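Local structure of silicatein alpha (Tethya aurantium, 6ZQ3) at residues I54-V59 and G88-R93; G16-G21 and L49-I54. The protein probably promotes silica deposition in the spicules of a marine sponge, using the fold of papain-family (C1) cysteine peptidases. All blocks are in the same frame, centred on the assembly; numbering follows the deposited sequence.

Contact 1: residues I54-V59 and G88-R93; sequences IIDCSV and GSYPFR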
# COMPACT_ATOMS: atom_id res chain seq x y z
N ILE A 54 -8.04 -7.96 6.90
CA ILE A 54 -8.72 -7.34 5.78
C ILE A 54 -9.17 -8.40 4.79
O ILE A 54 -10.25 -8.29 4.19
CB ILE A 54 -7.81 -6.33 5.03
CG1 ILE A 54 -7.82 -4.96 5.68
CG2 ILE A 54 -8.31 -6.12 3.62
CD1 ILE A 54 -7.22 -4.94 7.06
N ILE A 55 -8.34 -9.41 4.58
CA ILE A 55 -8.68 -10.47 3.62
C ILE A 55 -9.89 -11.26 4.10
O ILE A 55 -10.87 -11.40 3.37
CB ILE A 55 -7.50 -11.41 3.32
CG1 ILE A 55 -6.52 -10.70 2.39
CG2 ILE A 55 -7.97 -12.69 2.64
CD1 ILE A 55 -5.08 -11.12 2.55
N ASP A 56 -9.82 -11.76 5.33
CA ASP A 56 -10.92 -12.52 5.89
C ASP A 56 -12.24 -11.76 6.01
O ASP A 56 -13.30 -12.36 5.80
CB ASP A 56 -10.55 -13.08 7.26
CG ASP A 56 -9.40 -14.03 7.20
OD1 ASP A 56 -9.09 -14.50 6.08
OD2 ASP A 56 -8.80 -14.30 8.26
N CYS A 57 -12.21 -10.47 6.34
CA CYS A 57 -13.43 -9.80 6.86
C CYS A 57 -14.05 -8.72 5.99
O CYS A 57 -15.12 -8.22 6.30
CB CYS A 57 -13.18 -9.20 8.24
SG CYS A 57 -12.25 -10.28 9.36
N SER A 58 -13.41 -8.34 4.89
CA SER A 58 -13.94 -7.27 4.07
C SER A 58 -14.72 -7.76 2.84
O SER A 58 -14.98 -6.97 1.94
CB SER A 58 -12.81 -6.33 3.64
OG SER A 58 -12.02 -6.88 2.60
N VAL A 59 -15.11 -9.03 2.80
CA VAL A 59 -15.90 -9.55 1.66
C VAL A 59 -17.24 -8.82 1.51
O VAL A 59 -17.63 -8.51 0.39
CB VAL A 59 -16.12 -11.08 1.71
CG1 VAL A 59 -17.14 -11.53 0.67
CG2 VAL A 59 -14.81 -11.78 1.43
N GLY A 88 0.88 -9.34 14.73
CA GLY A 88 1.32 -10.19 15.85
C GLY A 88 0.23 -11.19 16.17
O GLY A 88 0.44 -12.39 16.10
N SER A 89 -0.97 -10.66 16.43
CA SER A 89 -2.10 -11.47 16.84
C SER A 89 -3.07 -11.91 15.70
O SER A 89 -3.94 -12.75 15.95
CB SER A 89 -2.86 -10.74 17.96
OG SER A 89 -2.04 -10.62 19.13
N TYR A 90 -2.94 -11.37 14.49
CA TYR A 90 -3.78 -11.79 13.34
C TYR A 90 -2.90 -11.99 12.10
O TYR A 90 -2.84 -11.13 11.24
CB TYR A 90 -4.88 -10.76 13.06
CG TYR A 90 -6.11 -11.31 12.33
CD1 TYR A 90 -6.03 -12.44 11.49
CD2 TYR A 90 -7.36 -10.70 12.50
CE1 TYR A 90 -7.15 -12.93 10.83
CE2 TYR A 90 -8.48 -11.20 11.84
CZ TYR A 90 -8.38 -12.31 11.01
OH TYR A 90 -9.52 -12.80 10.37
N PRO A 91 -2.22 -13.15 12.00
CA PRO A 91 -1.09 -13.29 11.09
C PRO A 91 -1.50 -13.80 9.74
O PRO A 91 -2.57 -14.38 9.59
CB PRO A 91 -0.20 -14.32 11.80
CG PRO A 91 -1.13 -15.12 12.67
CD PRO A 91 -2.48 -14.43 12.70
N PHE A 92 -0.62 -13.59 8.76
CA PHE A 92 -0.91 -13.90 7.38
C PHE A 92 -0.82 -15.41 7.22
O PHE A 92 0.13 -16.03 7.67
CB PHE A 92 0.07 -13.16 6.47
CG PHE A 92 -0.28 -13.23 5.01
CD1 PHE A 92 -1.36 -12.54 4.53
CD2 PHE A 92 0.48 -13.98 4.13
CE1 PHE A 92 -1.71 -12.61 3.18
CE2 PHE A 92 0.14 -14.05 2.78
CZ PHE A 92 -0.97 -13.37 2.31
N ARG A 93 -1.85 -16.01 6.65
CA ARG A 93 -1.89 -17.46 6.47
C ARG A 93 -1.68 -17.83 5.02
O ARG A 93 -1.47 -19.00 4.69
CB ARG A 93 -3.22 -18.02 6.97
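Ile55 and Phe92 have the nearest CA atoms of the two segments, yet these are 9.3 Å apart, so side chains alone close the distance between the last turn of a helix and an irregular loop. This is the helical half of the papain fold: helix 51-57 ends here, and the loop after strand 84-85 runs past its flank. Tyr90 does most of the bridging. Its CG stands anti to the backbone N (chi1 -156°), which sends the ring across to the helix and ends in a hydrogen bond from OH to Asp56 OD2, 2.7 Å long. Asp56 OD2 accepts this bond on its anti lone pair, the carboxylate plane turned 46° from that of the ring. Gln52 NE2 also donates to OD2, while the other oxygen, OD1, receives the backbone N of Ser97; both oxygens of this buried carboxylate are thus satisfied and its rotation is fixed. The phenol oxygen is held twice, accepting from the N of Thr100 as well as giving to the aspartate. Beside it lies Cys57 SG, 3.9 Å from Tyr90 OH, tied by its disulfide to Cys99 in the same downstream loop. The second bridge is apolar: Ile55 CD1 comes up to the edge of the Phe92 ring, in the ring plane, 3.7 Å from CE1. One turn on, the helix closes as Ser58 doubles back on Ile54 O, its N at 3.2 Å and its OG at 2.8 Å, arriving from opposite faces of the carbonyl plane.

Contact 2: residues G16-G21 and L49-I54; sequences GIKSQG and LSEQNI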
# COMPACT_ATOMS: atom_id res chain seq x y z
N GLY A 16 8.99 -3.79 7.79
CA GLY A 16 9.68 -4.66 6.89
C GLY A 16 8.80 -5.03 5.72
O GLY A 16 7.61 -4.81 5.73
N ILE A 17 9.44 -5.58 4.69
CA ILE A 17 8.79 -6.09 3.49
C ILE A 17 8.01 -7.37 3.78
O ILE A 17 8.48 -8.24 4.50
CB ILE A 17 9.83 -6.35 2.36
CG1 ILE A 17 9.92 -5.17 1.39
CG2 ILE A 17 9.41 -7.51 1.47
CD1 ILE A 17 10.38 -3.88 2.00
N LYS A 18 6.85 -7.51 3.16
CA LYS A 18 6.02 -8.70 3.31
C LYS A 18 5.89 -9.44 1.99
O LYS A 18 6.20 -8.89 0.94
CB LYS A 18 4.65 -8.25 3.81
CG LYS A 18 4.72 -7.61 5.20
CD LYS A 18 3.53 -6.72 5.50
CE LYS A 18 3.81 -5.76 6.66
NZ LYS A 18 2.54 -5.17 7.20
N SER A 19 5.48 -10.70 2.04
CA SER A 19 5.20 -11.46 0.82
C SER A 19 3.77 -11.95 0.90
O SER A 19 3.41 -12.63 1.83
CB SER A 19 6.16 -12.67 0.63
OG SER A 19 6.07 -13.18 -0.72
N GLN A 20 2.98 -11.60 -0.10
CA GLN A 20 1.60 -12.04 -0.15
C GLN A 20 1.42 -13.49 -0.62
O GLN A 20 0.31 -13.98 -0.68
CB GLN A 20 0.79 -11.08 -1.03
CG GLN A 20 1.09 -11.20 -2.50
CD GLN A 20 0.70 -9.96 -3.28
OE1 GLN A 20 1.02 -8.84 -2.90
NE2 GLN A 20 0.03 -10.17 -4.39
N GLY A 21 2.51 -14.17 -0.94
CA GLY A 21 2.45 -15.57 -1.33
C GLY A 21 1.72 -15.70 -2.65
O GLY A 21 1.81 -14.83 -3.52
N LEU A 49 0.46 -4.13 11.20
CA LEU A 49 -1.00 -4.34 11.15
C LEU A 49 -1.35 -5.55 10.28
O LEU A 49 -0.51 -6.03 9.50
CB LEU A 49 -1.72 -3.11 10.61
CG LEU A 49 -1.60 -1.85 11.47
CD1 LEU A 49 -2.28 -0.72 10.72
CD2 LEU A 49 -2.20 -2.06 12.86
N SER A 50 -2.59 -6.05 10.40
CA SER A 50 -2.92 -7.34 9.81
C SER A 50 -3.68 -7.28 8.48
O SER A 50 -4.84 -6.88 8.41
CB SER A 50 -3.71 -8.18 10.79
OG SER A 50 -4.03 -9.40 10.16
N GLU A 51 -3.00 -7.73 7.43
CA GLU A 51 -3.58 -7.84 6.11
C GLU A 51 -4.53 -9.03 6.04
O GLU A 51 -5.39 -9.09 5.16
CB GLU A 51 -2.48 -8.07 5.09
CG GLU A 51 -1.50 -6.93 4.94
CD GLU A 51 -0.32 -7.00 5.88
OE1 GLU A 51 -0.16 -8.05 6.55
OE2 GLU A 51 0.45 -6.01 5.97
N GLN A 52 -4.35 -10.00 6.93
CA GLN A 52 -5.18 -11.18 6.96
C GLN A 52 -6.58 -10.78 7.43
O GLN A 52 -7.61 -11.30 6.94
CB GLN A 52 -4.54 -12.19 7.92
CG GLN A 52 -5.18 -13.57 7.92
CD GLN A 52 -5.29 -14.21 6.56
OE1 GLN A 52 -4.38 -14.13 5.74
NE2 GLN A 52 -6.41 -14.88 6.31
N ASN A 53 -6.59 -9.85 8.39
CA ASN A 53 -7.83 -9.28 8.92
C ASN A 53 -8.67 -8.73 7.78
O ASN A 53 -9.86 -9.03 7.70
CB ASN A 53 -7.48 -8.17 9.92
CG ASN A 53 -8.63 -7.80 10.80
OD1 ASN A 53 -8.43 -7.19 11.84
ND2 ASN A 53 -9.83 -8.16 10.40
N ILE A 54 -8.04 -7.96 6.90
CA ILE A 54 -8.72 -7.34 5.78
C ILE A 54 -9.17 -8.40 4.79
O ILE A 54 -10.25 -8.29 4.19
CB ILE A 54 -7.81 -6.33 5.03
CG1 ILE A 54 -7.82 -4.96 5.68
CG2 ILE A 54 -8.31 -6.12 3.62
CD1 ILE A 54 -7.22 -4.94 7.06
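Lys18 and Glu51 both carry CG beside the backbone N, anti to the carbonyl carbon (chi1 -64° in each), but from there they differ: the lysine runs out extended, whereas the glutamate bends at chi2 (88°) to bring its carboxylate round to the ammonium. They meet in a salt bridge with Lys18 NZ 2.6 Å from Glu51 OE2, the bond falling on the syn lone pair of that oxygen. The grip is one-sided, since Glu51 OE1 stays 4.0 Å from Lys18 NZ. The lysine chain also lies against the oxygen it binds, with CD 3.2 Å from Glu51 OE2. A second carboxylate, that of Glu36, forms a salt bridge to the same nitrogen, so the lysine sits between two acids, an ion cluster like the one that joins the two domains of papain. With Glu51 replaced by an alanine, Lys18 NZ would probably be left one anionic partner short, with a gap beside its CD. One residue before Glu51, its CB directed away from residues 16-21, Ser50 N-caps the helix, its OG accepting from Asn53 N at 3.1 Å and weakly from Gln52 N. The lysine loop pairs its backbone with Ser186 and Gly188, just past strand 180-184, while Leu49 packs on Leu35 of helix 26-43 and on Val84 of strand 84-85; the salt bridge therefore joins a loop bonded to the sheet side to the start of helix 51-57.

Both contacts use helix 51-57 and share Ile54; their centres are about 8 Å apart, on the same side of the chain's centre. They come in series along the chain: residues 16-21 pair with the start of the helix in contact 2, and its end then pairs with residues 88-93 in contact 1. Gln52 links them, its OE1 lying 3.3 Å from Arg93 N in a probable hydrogen bond, and Phe92 CZ packs 3.3 Å from Gln20 O. One short helix is thereby fixed at both ends, toward the domain interface by charge and toward the outer loop by a phenol, a carboxylate and a nearby disulfide.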